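Putative peptidyl-arginine deiminase (Chlorobium tepidum, PDB 1XKN) probably hydrolyses a guanidinium group, as a deiminase of the agmatine or peptidyl-arginine type. Local coordinates at residues R87-N91 / V136-V140; W94-P100 / H338-E343; I115-Y120 / D133-P137. One frame throughout, in Å; residues are numbered along the deposited sequence.

Interaction 1: residues R87-N91 / V136-V140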
ATOM      1  N   ARG A  87      -8.789 -17.282   8.893  1.00  5.81           N
ATOM      2  CA  ARG A  87      -7.992 -17.549  10.076  1.00  5.36           C
ATOM      3  C   ARG A  87      -6.555 -17.646   9.594  1.00  4.69           C
ATOM      4  O   ARG A  87      -6.085 -18.717   9.207  1.00  7.62           O
ATOM      5  CB  ARG A  87      -8.419 -18.862  10.740  1.00  4.20           C
ATOM      6  CG  ARG A  87      -7.636 -19.163  12.010  1.00  6.39           C
ATOM      7  CD  ARG A  87      -8.044 -20.483  12.653  1.00  5.94           C
ATOM      8  NE  ARG A  87      -9.343 -20.405  13.317  1.00  8.81           N
ATOM      9  CZ  ARG A  87      -9.827 -21.353  14.115  1.00 10.62           C
ATOM     10  NH1 ARG A  87      -9.119 -22.450  14.349  1.00 11.97           N
ATOM     11  NH2 ARG A  87     -11.014 -21.201  14.686  1.00 10.54           N
ATOM     12  N   ILE A  88      -5.879 -16.503   9.586  1.00  4.88           N
ATOM     13  CA  ILE A  88      -4.495 -16.405   9.151  1.00  5.32           C
ATOM     14  C   ILE A  88      -3.763 -15.532  10.166  1.00  6.32           C
ATOM     15  O   ILE A  88      -4.047 -14.339  10.294  1.00  5.73           O
ATOM     16  CB  ILE A  88      -4.399 -15.769   7.743  1.00  5.14           C
ATOM     17  CG1 ILE A  88      -5.046 -16.694   6.707  1.00  4.07           C
ATOM     18  CG2 ILE A  88      -2.939 -15.512   7.383  1.00  5.53           C
ATOM     19  CD1 ILE A  88      -4.898 -16.217   5.268  1.00  5.80           C
ATOM     20  N   PRO A  89      -2.813 -16.121  10.909  1.00  6.01           N
ATOM     21  CA  PRO A  89      -2.060 -15.368  11.914  1.00  6.68           C
ATOM     22  C   PRO A  89      -1.225 -14.228  11.349  1.00  5.76           C
ATOM     23  O   PRO A  89      -0.660 -14.329  10.258  1.00  5.40           O
ATOM     24  CB  PRO A  89      -1.202 -16.441  12.577  1.00  9.13           C
ATOM     25  CG  PRO A  89      -0.951 -17.398  11.467  1.00  9.06           C
ATOM     26  CD  PRO A  89      -2.311 -17.502  10.809  1.00  6.84           C
ATOM     27  N   THR A  90      -1.164 -13.139  12.104  1.00  5.68           N
ATOM     28  CA  THR A  90      -0.388 -11.975  11.713  1.00  5.32           C
ATOM     29  C   THR A  90       0.260 -11.407  12.968  1.00  5.99           C
ATOM     30  O   THR A  90      -0.220 -11.632  14.082  1.00  6.25           O
ATOM     31  CB  THR A  90      -1.273 -10.867  11.088  1.00  6.39           C
ATOM     32  OG1 THR A  90      -2.133 -10.310  12.092  1.00  6.09           O
ATOM     33  CG2 THR A  90      -2.125 -11.436   9.961  1.00  7.37           C
ATOM     34  N   ASN A  91       1.361 -10.689  12.785  1.00  5.52           N
ATOM     35  CA  ASN A  91       2.048 -10.064  13.907  1.00  6.66           C
ATOM     36  C   ASN A  91       1.642  -8.600  13.957  1.00  7.05           C
ATOM     37  O   ASN A  91       1.434  -8.045  15.037  1.00  6.78           O
ATOM     38  CB  ASN A  91       3.565 -10.182  13.754  1.00  6.75           C
ATOM     39  CG  ASN A  91       4.040 -11.622  13.748  1.00  6.33           C
ATOM     40  OD1 ASN A  91       4.434 -12.151  12.712  1.00  6.62           O
ATOM     41  ND2 ASN A  91       3.992 -12.268  14.912  1.00  7.44           N
ATOM     42  N   VAL A 136       2.137 -14.616   5.703  1.00  2.71           N
ATOM     43  CA  VAL A 136       0.825 -14.242   5.180  1.00  3.68           C
ATOM     44  C   VAL A 136       0.613 -14.582   3.699  1.00  3.76           C
ATOM     45  O   VAL A 136      -0.402 -15.171   3.343  1.00  3.95           O
ATOM     46  CB  VAL A 136       0.537 -12.740   5.421  1.00  3.60           C
ATOM     47  CG1 VAL A 136      -0.748 -12.329   4.713  1.00  3.18           C
ATOM     48  CG2 VAL A 136       0.405 -12.482   6.921  1.00  5.70           C
ATOM     49  N   PRO A 137       1.564 -14.221   2.820  1.00  4.55           N
ATOM     50  CA  PRO A 137       1.375 -14.540   1.400  1.00  3.66           C
ATOM     51  C   PRO A 137       1.137 -16.028   1.140  1.00  4.36           C
ATOM     52  O   PRO A 137       0.311 -16.394   0.297  1.00  4.96           O
ATOM     53  CB  PRO A 137       2.664 -14.037   0.760  1.00  4.19           C
ATOM     54  CG  PRO A 137       3.024 -12.864   1.632  1.00  4.96           C
ATOM     55  CD  PRO A 137       2.785 -13.422   3.018  1.00  3.65           C
ATOM     56  N   GLU A 138       1.852 -16.882   1.865  1.00  4.27           N
ATOM     57  CA  GLU A 138       1.705 -18.326   1.690  1.00  4.66           C
ATOM     58  C   GLU A 138       0.355 -18.837   2.178  1.00  3.85           C
ATOM     59  O   GLU A 138      -0.248 -19.705   1.550  1.00  4.17           O
ATOM     60  CB  GLU A 138       2.831 -19.074   2.414  1.00  5.48           C
ATOM     61  CG  GLU A 138       2.894 -20.542   2.013  1.00  7.03           C
ATOM     62  CD  GLU A 138       4.122 -21.259   2.529  1.00  7.04           C
ATOM     63  OE1 GLU A 138       4.428 -22.348   1.994  1.00 10.79           O
ATOM     64  OE2 GLU A 138       4.775 -20.754   3.471  1.00 10.02           O
ATOM     65  N   ARG A 139      -0.120 -18.305   3.298  1.00  4.16           N
ATOM     66  CA  ARG A 139      -1.405 -18.734   3.827  1.00  5.03           C
ATOM     67  C   ARG A 139      -2.534 -18.210   2.937  1.00  3.92           C
ATOM     68  O   ARG A 139      -3.564 -18.866   2.781  1.00  5.91           O
ATOM     69  CB  ARG A 139      -1.578 -18.257   5.271  1.00  5.23           C
ATOM     70  CG  ARG A 139      -0.510 -18.783   6.245  1.00  8.01           C
ATOM     71  CD  ARG A 139      -0.951 -18.532   7.687  1.00  9.24           C
ATOM     72  NE  ARG A 139       0.137 -18.517   8.669  1.00 14.90           N
ATOM     73  CZ  ARG A 139       0.788 -19.589   9.109  1.00 14.17           C
ATOM     74  NH1 ARG A 139       0.481 -20.797   8.655  1.00 15.45           N
ATOM     75  NH2 ARG A 139       1.731 -19.456  10.035  1.00 13.86           N
ATOM     76  N   VAL A 140      -2.341 -17.037   2.337  1.00  4.18           N
ATOM     77  CA  VAL A 140      -3.353 -16.485   1.443  1.00  3.74           C
ATOM     78  C   VAL A 140      -3.395 -17.369   0.195  1.00  4.55           C
ATOM     79  O   VAL A 140      -4.468 -17.768  -0.254  1.00  5.51           O
ATOM     80  CB  VAL A 140      -3.024 -15.026   1.035  1.00  3.89           C
ATOM     81  CG1 VAL A 140      -3.986 -14.554  -0.051  1.00  3.02           C
ATOM     82  CG2 VAL A 140      -3.129 -14.115   2.250  1.00  4.52           C
TER
HETATM   83  O   HOH W   1       0.643 -15.918   8.486  1.00  5.93           O

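Interaction 2: residues W94-P100 / H338-E343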
ATOM      1  N   TRP A  94       0.134  -4.296   8.938  1.00  4.14           N
ATOM      2  CA  TRP A  94       0.643  -3.689   7.711  1.00  4.92           C
ATOM      3  C   TRP A  94       0.578  -4.623   6.504  1.00  4.09           C
ATOM      4  O   TRP A  94       1.603  -5.024   5.935  1.00  5.06           O
ATOM      5  CB  TRP A  94       2.069  -3.204   7.956  1.00  7.89           C
ATOM      6  CG  TRP A  94       2.186  -2.461   9.262  1.00  9.63           C
ATOM      7  CD1 TRP A  94       3.031  -2.750  10.296  1.00 12.44           C
ATOM      8  CD2 TRP A  94       1.408  -1.330   9.689  1.00 11.69           C
ATOM      9  NE1 TRP A  94       2.826  -1.876  11.337  1.00 12.47           N
ATOM     10  CE2 TRP A  94       1.838  -0.995  10.992  1.00 12.83           C
ATOM     11  CE3 TRP A  94       0.389  -0.569   9.096  1.00 12.15           C
ATOM     12  CZ2 TRP A  94       1.286   0.068  11.715  1.00 13.07           C
ATOM     13  CZ3 TRP A  94      -0.161   0.494   9.817  1.00 11.73           C
ATOM     14  CH2 TRP A  94       0.292   0.800  11.116  1.00 13.62           C
ATOM     15  N   CYS A  95      -0.651  -4.939   6.109  1.00  3.50           N
ATOM     16  CA  CYS A  95      -0.916  -5.837   4.990  1.00  4.60           C
ATOM     17  C   CYS A  95      -0.275  -5.368   3.683  1.00  4.43           C
ATOM     18  O   CYS A  95       0.023  -6.178   2.806  1.00  4.02           O
ATOM     19  CB  CYS A  95      -2.431  -5.995   4.809  1.00  4.92           C
ATOM     20  SG  CYS A  95      -2.909  -7.474   3.882  1.00  8.44           S
ATOM     21  N   ARG A  96      -0.071  -4.063   3.543  1.00  2.72           N
ATOM     22  CA  ARG A  96       0.545  -3.531   2.332  1.00  2.70           C
ATOM     23  C   ARG A  96       1.971  -4.053   2.196  1.00  3.64           C
ATOM     24  O   ARG A  96       2.416  -4.407   1.103  1.00  3.43           O
ATOM     25  CB  ARG A  96       0.575  -1.999   2.384  1.00  3.20           C
ATOM     26  CG  ARG A  96       1.396  -1.341   1.277  1.00  2.40           C
ATOM     27  CD  ARG A  96       0.819  -1.650  -0.092  1.00  3.67           C
ATOM     28  NE  ARG A  96      -0.599  -1.306  -0.156  1.00  3.73           N
ATOM     29  CZ  ARG A  96      -1.379  -1.544  -1.204  1.00  5.36           C
ATOM     30  NH1 ARG A  96      -2.663  -1.210  -1.165  1.00  3.41           N
ATOM     31  NH2 ARG A  96      -0.875  -2.117  -2.289  1.00  5.41           N
ATOM     32  N   ASP A  97       2.675  -4.109   3.322  1.00  2.81           N
ATOM     33  CA  ASP A  97       4.070  -4.537   3.338  1.00  4.30           C
ATOM     34  C   ASP A  97       4.335  -6.041   3.452  1.00  5.39           C
ATOM     35  O   ASP A  97       5.288  -6.538   2.852  1.00  7.12           O
ATOM     36  CB  ASP A  97       4.801  -3.782   4.451  1.00  5.16           C
ATOM     37  CG  ASP A  97       4.797  -2.280   4.224  1.00  4.19           C
ATOM     38  OD1 ASP A  97       5.117  -1.535   5.169  1.00  7.85           O
ATOM     39  OD2 ASP A  97       4.486  -1.849   3.091  1.00  4.99           O
ATOM     40  N   HIS A  98       3.505  -6.762   4.205  1.00  4.26           N
ATOM     41  CA  HIS A  98       3.700  -8.203   4.370  1.00  5.90           C
ATOM     42  C   HIS A  98       2.685  -9.009   3.559  1.00  6.18           C
ATOM     43  O   HIS A  98       2.834 -10.221   3.380  1.00  5.96           O
ATOM     44  CB  HIS A  98       3.611  -8.586   5.866  1.00  4.90           C
ATOM     45  CG  HIS A  98       2.235  -8.472   6.457  1.00  7.68           C
ATOM     46  ND1 HIS A  98       1.967  -7.724   7.584  1.00  6.28           N
ATOM     47  CD2 HIS A  98       1.061  -9.047   6.101  1.00  8.07           C
ATOM     48  CE1 HIS A  98       0.688  -7.844   7.897  1.00  7.49           C
ATOM     49  NE2 HIS A  98       0.116  -8.642   7.013  1.00  9.65           N
ATOM     50  N   GLY A  99       1.670  -8.311   3.055  1.00  4.33           N
ATOM     51  CA  GLY A  99       0.589  -8.933   2.299  1.00  6.11           C
ATOM     52  C   GLY A  99       0.871  -9.536   0.933  1.00  4.12           C
ATOM     53  O   GLY A  99       1.961  -9.389   0.385  1.00  4.43           O
ATOM     54  N   PRO A 100      -0.135 -10.202   0.341  1.00  4.31           N
ATOM     55  CA  PRO A 100      -0.019 -10.850  -0.969  1.00  3.57           C
ATOM     56  C   PRO A 100       0.193  -9.944  -2.178  1.00  3.27           C
ATOM     57  O   PRO A 100      -0.696  -9.193  -2.576  1.00  4.34           O
ATOM     58  CB  PRO A 100      -1.315 -11.653  -1.065  1.00  3.81           C
ATOM     59  CG  PRO A 100      -2.293 -10.762  -0.391  1.00  4.42           C
ATOM     60  CD  PRO A 100      -1.524 -10.280   0.836  1.00  4.44           C
ATOM     61  N   HIS A 338      -3.146   3.204   2.972  1.00  3.13           N
ATOM     62  CA  HIS A 338      -2.410   2.398   2.001  1.00  2.97           C
ATOM     63  C   HIS A 338      -1.598   1.305   2.683  1.00  2.69           C
ATOM     64  O   HIS A 338      -1.487   0.188   2.174  1.00  3.90           O
ATOM     65  CB  HIS A 338      -1.480   3.266   1.146  1.00  2.66           C
ATOM     66  CG  HIS A 338      -1.019   2.586  -0.106  1.00  2.29           C
ATOM     67  ND1 HIS A 338       0.291   2.209  -0.317  1.00  4.22           N
ATOM     68  CD2 HIS A 338      -1.707   2.176  -1.196  1.00  2.91           C
ATOM     69  CE1 HIS A 338       0.387   1.597  -1.484  1.00  5.19           C
ATOM     70  NE2 HIS A 338      -0.811   1.563  -2.036  1.00  3.42           N
ATOM     71  N   CYS A 339      -1.043   1.623   3.849  1.00  3.23           N
ATOM     72  CA  CYS A 339      -0.226   0.674   4.597  1.00  3.15           C
ATOM     73  C   CYS A 339      -0.989  -0.534   5.128  1.00  3.93           C
ATOM     74  O   CYS A 339      -0.419  -1.612   5.267  1.00  5.02           O
ATOM     75  CB  CYS A 339       0.455   1.380   5.772  1.00  4.71           C
ATOM     76  SG  CYS A 339       1.665   2.630   5.311  1.00 11.66           S
ATOM     77  N   VAL A 340      -2.273  -0.367   5.424  1.00  3.41           N
ATOM     78  CA  VAL A 340      -3.046  -1.478   5.975  1.00  4.14           C
ATOM     79  C   VAL A 340      -3.863  -2.259   4.951  1.00  4.78           C
ATOM     80  O   VAL A 340      -4.630  -3.154   5.308  1.00  7.28           O
ATOM     81  CB  VAL A 340      -3.983  -0.992   7.112  1.00  4.78           C
ATOM     82  CG1 VAL A 340      -3.154  -0.376   8.224  1.00  5.28           C
ATOM     83  CG2 VAL A 340      -4.999   0.015   6.576  1.00  5.49           C
ATOM     84  N   THR A 341      -3.680  -1.940   3.678  1.00  3.70           N
ATOM     85  CA  THR A 341      -4.425  -2.610   2.618  1.00  3.66           C
ATOM     86  C   THR A 341      -3.530  -3.236   1.562  1.00  3.19           C
ATOM     87  O   THR A 341      -2.347  -2.928   1.468  1.00  2.82           O
ATOM     88  CB  THR A 341      -5.315  -1.600   1.870  1.00  4.09           C
ATOM     89  OG1 THR A 341      -4.488  -0.553   1.335  1.00  3.83           O
ATOM     90  CG2 THR A 341      -6.337  -0.984   2.803  1.00  6.98           C
ATOM     91  N   HIS A 342      -4.107  -4.147   0.789  1.00  3.39           N
ATOM     92  CA  HIS A 342      -3.416  -4.732  -0.346  1.00  3.91           C
ATOM     93  C   HIS A 342      -4.471  -5.269  -1.275  1.00  4.78           C
ATOM     94  O   HIS A 342      -5.276  -6.129  -0.912  1.00  4.62           O
ATOM     95  CB  HIS A 342      -2.434  -5.845   0.012  1.00  3.81           C
ATOM     96  CG  HIS A 342      -1.355  -6.010  -1.011  1.00  5.30           C
ATOM     97  ND1 HIS A 342      -1.623  -6.282  -2.337  1.00  6.79           N
ATOM     98  CD2 HIS A 342      -0.017  -5.829  -0.927  1.00  6.45           C
ATOM     99  CE1 HIS A 342      -0.494  -6.254  -3.025  1.00  6.89           C
ATOM    100  NE2 HIS A 342       0.494  -5.979  -2.193  1.00  5.82           N
ATOM    101  N   GLU A 343      -4.476  -4.732  -2.481  1.00  4.24           N
ATOM    102  CA  GLU A 343      -5.444  -5.149  -3.459  1.00  3.00           C
ATOM    103  C   GLU A 343      -5.160  -6.544  -3.984  1.00  3.45           C
ATOM    104  O   GLU A 343      -4.045  -7.060  -3.877  1.00  4.50           O
ATOM    105  CB  GLU A 343      -5.461  -4.163  -4.635  1.00  3.72           C
ATOM    106  CG  GLU A 343      -4.212  -4.194  -5.527  1.00  5.98           C
ATOM    107  CD  GLU A 343      -3.037  -3.404  -4.972  1.00  6.49           C
ATOM    108  OE1 GLU A 343      -3.107  -2.921  -3.823  1.00  6.57           O
ATOM    109  OE2 GLU A 343      -2.024  -3.266  -5.693  1.00  6.62           O
TER

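Interaction 3: residues I115-Y120 / D133-P137. With NA (sodium ion), chain B.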
ATOM      1  N   ILE A 115       0.937 -15.563  -6.419  1.00  4.12           N
ATOM      2  CA  ILE A 115       1.348 -14.619  -5.394  1.00  4.71           C
ATOM      3  C   ILE A 115       2.866 -14.595  -5.372  1.00  5.22           C
ATOM      4  O   ILE A 115       3.510 -15.633  -5.242  1.00  4.67           O
ATOM      5  CB  ILE A 115       0.792 -15.015  -4.014  1.00  6.69           C
ATOM      6  CG1 ILE A 115      -0.722 -14.763  -3.996  1.00  9.01           C
ATOM      7  CG2 ILE A 115       1.504 -14.225  -2.907  1.00  8.05           C
ATOM      8  CD1 ILE A 115      -1.416 -15.171  -2.717  1.00  9.86           C
HETATM    9  N   MSE A 116       3.426 -13.399  -5.532  1.00  3.93           N
HETATM   10  CA  MSE A 116       4.867 -13.211  -5.540  1.00  3.39           C
HETATM   11  C   MSE A 116       5.267 -12.897  -4.107  1.00  3.77           C
HETATM   12  O   MSE A 116       5.061 -11.789  -3.608  1.00  4.63           O
HETATM   13  CB  MSE A 116       5.239 -12.064  -6.492  1.00  4.79           C
HETATM   14  CG  MSE A 116       6.740 -11.858  -6.696  1.00  4.09           C
HETATM   15 SE   MSE A 116       7.632 -13.476  -7.299  1.00 11.01          SE
HETATM   16  CE  MSE A 116       6.720 -13.647  -9.001  1.00  4.54           C
ATOM     17  N   ASN A 117       5.825 -13.907  -3.451  1.00  3.16           N
ATOM     18  CA  ASN A 117       6.232 -13.821  -2.061  1.00  3.58           C
ATOM     19  C   ASN A 117       7.625 -13.240  -1.830  1.00  2.42           C
ATOM     20  O   ASN A 117       8.634 -13.889  -2.117  1.00  4.39           O
ATOM     21  CB  ASN A 117       6.142 -15.220  -1.453  1.00  3.12           C
ATOM     22  CG  ASN A 117       6.527 -15.248  -0.005  1.00  3.10           C
ATOM     23  OD1 ASN A 117       5.994 -14.486   0.796  1.00  4.04           O
ATOM     24  ND2 ASN A 117       7.448 -16.136   0.351  1.00  3.58           N
ATOM     25  N   TRP A 118       7.681 -12.011  -1.322  1.00  3.47           N
ATOM     26  CA  TRP A 118       8.962 -11.369  -1.019  1.00  2.78           C
ATOM     27  C   TRP A 118       9.182 -11.588   0.466  1.00  3.86           C
ATOM     28  O   TRP A 118       8.270 -12.003   1.161  1.00  5.23           O
ATOM     29  CB  TRP A 118       8.915  -9.858  -1.281  1.00  2.89           C
ATOM     30  CG  TRP A 118       8.620  -9.500  -2.697  1.00  3.81           C
ATOM     31  CD1 TRP A 118       7.389  -9.377  -3.271  1.00  3.85           C
ATOM     32  CD2 TRP A 118       9.575  -9.288  -3.744  1.00  3.27           C
ATOM     33  NE1 TRP A 118       7.515  -9.107  -4.609  1.00  3.61           N
ATOM     34  CE2 TRP A 118       8.845  -9.050  -4.929  1.00  3.92           C
ATOM     35  CE3 TRP A 118      10.976  -9.281  -3.796  1.00  3.85           C
ATOM     36  CZ2 TRP A 118       9.471  -8.808  -6.160  1.00  3.43           C
ATOM     37  CZ3 TRP A 118      11.597  -9.040  -5.021  1.00  4.72           C
ATOM     38  CH2 TRP A 118      10.842  -8.810  -6.184  1.00  5.22           C
ATOM     39  N   GLU A 119      10.381 -11.315   0.957  1.00  4.20           N
ATOM     40  CA  GLU A 119      10.637 -11.478   2.378  1.00  3.85           C
ATOM     41  C   GLU A 119      10.237 -10.215   3.123  1.00  4.33           C
ATOM     42  O   GLU A 119      10.227  -9.123   2.557  1.00  4.43           O
ATOM     43  CB  GLU A 119      12.114 -11.784   2.627  1.00  5.46           C
ATOM     44  CG  GLU A 119      12.527 -13.160   2.160  1.00  6.39           C
ATOM     45  CD  GLU A 119      11.744 -14.254   2.853  1.00  7.48           C
ATOM     46  OE1 GLU A 119      11.917 -14.426   4.079  1.00  8.73           O
ATOM     47  OE2 GLU A 119      10.951 -14.943   2.174  1.00  9.86           O
ATOM     48  N   TYR A 120       9.900 -10.378   4.395  1.00  4.13           N
ATOM     49  CA  TYR A 120       9.508  -9.266   5.245  1.00  5.19           C
ATOM     50  C   TYR A 120      10.360  -9.337   6.504  1.00  5.94           C
ATOM     51  O   TYR A 120      10.578 -10.426   7.046  1.00  8.03           O
ATOM     52  CB  TYR A 120       8.028  -9.383   5.626  1.00  5.42           C
ATOM     53  CG  TYR A 120       7.507  -8.266   6.508  1.00  6.67           C
ATOM     54  CD1 TYR A 120       7.373  -6.968   6.017  1.00  7.65           C
ATOM     55  CD2 TYR A 120       7.123  -8.511   7.830  1.00  8.77           C
ATOM     56  CE1 TYR A 120       6.870  -5.941   6.814  1.00  7.98           C
ATOM     57  CE2 TYR A 120       6.617  -7.486   8.637  1.00 10.32           C
ATOM     58  CZ  TYR A 120       6.493  -6.204   8.119  1.00  9.24           C
ATOM     59  OH  TYR A 120       5.987  -5.187   8.901  1.00 10.55           O
ATOM     60  N   ASP A 133       3.748 -12.571   9.860  1.00  4.97           N
ATOM     61  CA  ASP A 133       3.548 -11.579   8.799  1.00  3.98           C
ATOM     62  C   ASP A 133       4.221 -12.079   7.528  1.00  4.41           C
ATOM     63  O   ASP A 133       3.659 -11.997   6.438  1.00  3.81           O
ATOM     64  CB  ASP A 133       4.179 -10.228   9.152  1.00  5.62           C
ATOM     65  CG  ASP A 133       3.482  -9.531  10.287  1.00  6.69           C
ATOM     66  OD1 ASP A 133       2.269  -9.760  10.481  1.00  7.03           O
ATOM     67  OD2 ASP A 133       4.149  -8.729  10.975  1.00  9.51           O
ATOM     68  N   ASN A 134       5.440 -12.588   7.681  1.00  4.34           N
ATOM     69  CA  ASN A 134       6.216 -13.087   6.553  1.00  4.44           C
ATOM     70  C   ASN A 134       5.515 -14.273   5.890  1.00  3.89           C
ATOM     71  O   ASN A 134       5.686 -14.515   4.698  1.00  5.10           O
ATOM     72  CB  ASN A 134       7.620 -13.477   7.041  1.00  4.77           C
ATOM     73  CG  ASN A 134       8.650 -13.519   5.923  1.00  5.67           C
ATOM     74  OD1 ASN A 134       8.554 -12.785   4.945  1.00  4.48           O
ATOM     75  ND2 ASN A 134       9.661 -14.364   6.084  1.00  6.95           N
ATOM     76  N   ALA A 135       4.699 -14.996   6.652  1.00  4.20           N
ATOM     77  CA  ALA A 135       3.985 -16.160   6.125  1.00  4.12           C
ATOM     78  C   ALA A 135       2.616 -15.843   5.521  1.00  3.99           C
ATOM     79  O   ALA A 135       2.002 -16.705   4.892  1.00  4.24           O
ATOM     80  CB  ALA A 135       3.827 -17.211   7.231  1.00  5.02           C
ATOM     81  N   VAL A 136       2.137 -14.616   5.703  1.00  2.71           N
ATOM     82  CA  VAL A 136       0.825 -14.242   5.180  1.00  3.68           C
ATOM     83  C   VAL A 136       0.613 -14.582   3.699  1.00  3.76           C
ATOM     84  O   VAL A 136      -0.402 -15.171   3.343  1.00  3.95           O
ATOM     85  CB  VAL A 136       0.537 -12.740   5.421  1.00  3.60           C
ATOM     86  CG1 VAL A 136      -0.748 -12.329   4.713  1.00  3.18           C
ATOM     87  CG2 VAL A 136       0.405 -12.482   6.921  1.00  5.70           C
ATOM     88  N   PRO A 137       1.564 -14.221   2.820  1.00  4.55           N
ATOM     89  CA  PRO A 137       1.375 -14.540   1.400  1.00  3.66           C
ATOM     90  C   PRO A 137       1.137 -16.028   1.140  1.00  4.36           C
ATOM     91  O   PRO A 137       0.311 -16.394   0.297  1.00  4.96           O
ATOM     92  CB  PRO A 137       2.664 -14.037   0.760  1.00  4.19           C
ATOM     93  CG  PRO A 137       3.024 -12.864   1.632  1.00  4.96           C
ATOM     94  CD  PRO A 137       2.785 -13.422   3.018  1.00  3.65           C
TER
HETATM   95 NA    NA B 700       7.004 -13.275   2.896  1.00  2.88          NA
HETATM   96  O   HOH W   2       4.770 -16.178   2.729  1.00  4.34           O
HETATM   97  O   HOH W   3       8.388 -15.598   3.046  1.00  6.84           O
HETATM   98  O   HOH W   4       5.645 -11.034   2.961  1.00  6.73           O

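Interaction 1: residues R87-N91 / V136-V140
The guanidinium of Arg-139 is bordered by Ile-88 CG2, roughly level with its plane, while the ring of Pro-89 comes up obliquely, its CG 3.2 Å from Arg-139 NE. This is loop-on-helix packing within the alpha/beta-propeller (pentein) fold expected of this family: the connection that leaves strand 83-87 runs along helix 131-144. The helix offers Val-136, Arg-139 and Val-140, residues one turn apart, so that a single side of it faces the loop. Arg-139 is extended from CG to NE (chi2 -167°, chi3 -158°), and this straight aliphatic run lets a charged residue serve as an apolar partner before its tip reaches the partly exposed margin. Ile-88 lies alongside, the two chains running in opposing directions, with Ile-88 CG2 3.6 Å from Arg-139 CD. The two branches of Ile-88 divide the work: with CG2 anti to the backbone N (chi1 -66° for CG1), the methyl covers the arginine stem, and CD1 continues to Val-140 CG2 at 4.1 Å. A branched apolar chain suits this buried place, where Asn-56 of strand 52-57 also touches Ile-88, Thr-90 and Val-136. Further along the loop, Thr-90 turns its methyl to the helix, CG2 meeting Val-136 CG2 at 4.1 Å. Proline suits position 89 because its compact ring can lie against NE and CD of Arg-139, crossing that chain at about a right angle. No direct hydrogen bond joins the segments; one water bridges them, accepting from Arg-139 NE at 2.7 Å and donating to Pro-89 O at 2.7 Å.

Interaction 2: residues W94-P100 / H338-E343
Arg-96 enters the turn His-338 to Thr-341 with its CB close to the carbonyl oxygens of His-338 and Cys-339. Its backbone N donates to Cys-339 O at 3.0 Å. Beyond CB the chain bends twice (chi2 62°, chi3 53°), which brings Arg-96 CD to the rim of the His-338 imidazole, 3.6 Å from CE1. NE then gives a nearly linear bond to His-338 O, 2.9 Å long with 169° at the hydrogen. CZ sits over His-338 NE2, and guanidinium and ring lie flat on each other with centres 3.7 Å apart. The ring is held against rotation from outside the two segments, ND1 bonding to Asp-219 and NE2 to Glu-11. This buried arginine ties the short helix 95-98 to the type I turn that leads into edge strand 342-345, joining distant parts of the pentein-type domain expected of this family. Arginine suits the site because its flat guanidinium can stack on rings and still give N-H bonds at its edge. At the tip, NH1 donates to Thr-341 OG1, which also bonds to Ile-337 O. Arg-96 NH2 makes a salt bridge to Glu-343 OE1 at 2.8 Å, on the syn side of the carboxylate; the bond from NH1 to the same oxygen is weak. On the other guanidinium face lie His-342 CA and Thr-341 O, and the His-342 ring stacks more loosely over NH2, moderately tilted, while its ND1 donates to Glu-343 O, on a lone pair. Beside this polar cluster the contact becomes apolar: Trp-94 CZ3 lies 3.5 Å from Val-340 CG1, and Trp-94 CE3 3.9 Å from Cys-339 CB.

Interaction 3: residues I115-Y120 / D133-P137
Two asparagines face each other with CG anti to the backbone N, Asn-117 from the strand (chi1 -179°) and Asn-134 from the helix (chi1 -159°), and these torsions carry both amide oxygens to one sodium ion. Asn-134 clasps the metal twice, through its backbone O at 2.5 Å and its OD1 at 2.6 Å. Asn-117 OD1 and Trp-118 O add strand ligands, and two waters complete six oxygens. Asparagine suits both places because its amide supplies oxygen to the metal and keeps N-H groups for neighbours. Asn-134 ND2 gives an almost straight bond (176°) to Glu-119 OE1, 3.0 Å away, coming from above the carboxylate, whose plane stands steeply against the amide. Asn-117 ND2 is held by Ser-150 and by a metal-bound water that also donates to Glu-119 OE2. Asn-134 OD1 has a second duty, accepting from Tyr-120 N at 2.8 Å. Next to the metal, Pro-137 CB packs 3.4 Å from Asn-117 OD1 and 3.9 Å from Ile-115 CG2, a compact ring that packs between strand and helix. Strand 110-119, helix 131-144 and the parallel neighbouring strand 148-152 form a beta-alpha-beta crossover, in which the helix runs back nearly antiparallel to the strand and the sodium joins the two through neutral carbonyl and amide oxygens, ligands typical of this ion.

In the fold
Helix 131-144 is common to interactions 1 and 3, which share Val-136 and Pro-137 but use different sides of it: the loop after strand 83-87 on one, strand 110-119 on the other. Asp-133 joins them, its OD1 meeting Asn-91 N. Interaction 2 is wholly buried and the most central: its centre lies about 5 Å from that of the chain, against about 17 Å and about 14 Å for the centres of interactions 1 and 3. There an arginine is met by direct bonds and by histidine rings stacked on its guanidinium, whereas in interaction 1 a partly exposed arginine uses a water, and in interaction 3 a metal gathers the polar groups. His-98 packs on Val-136 and Pro-137, connecting interaction 2 to both.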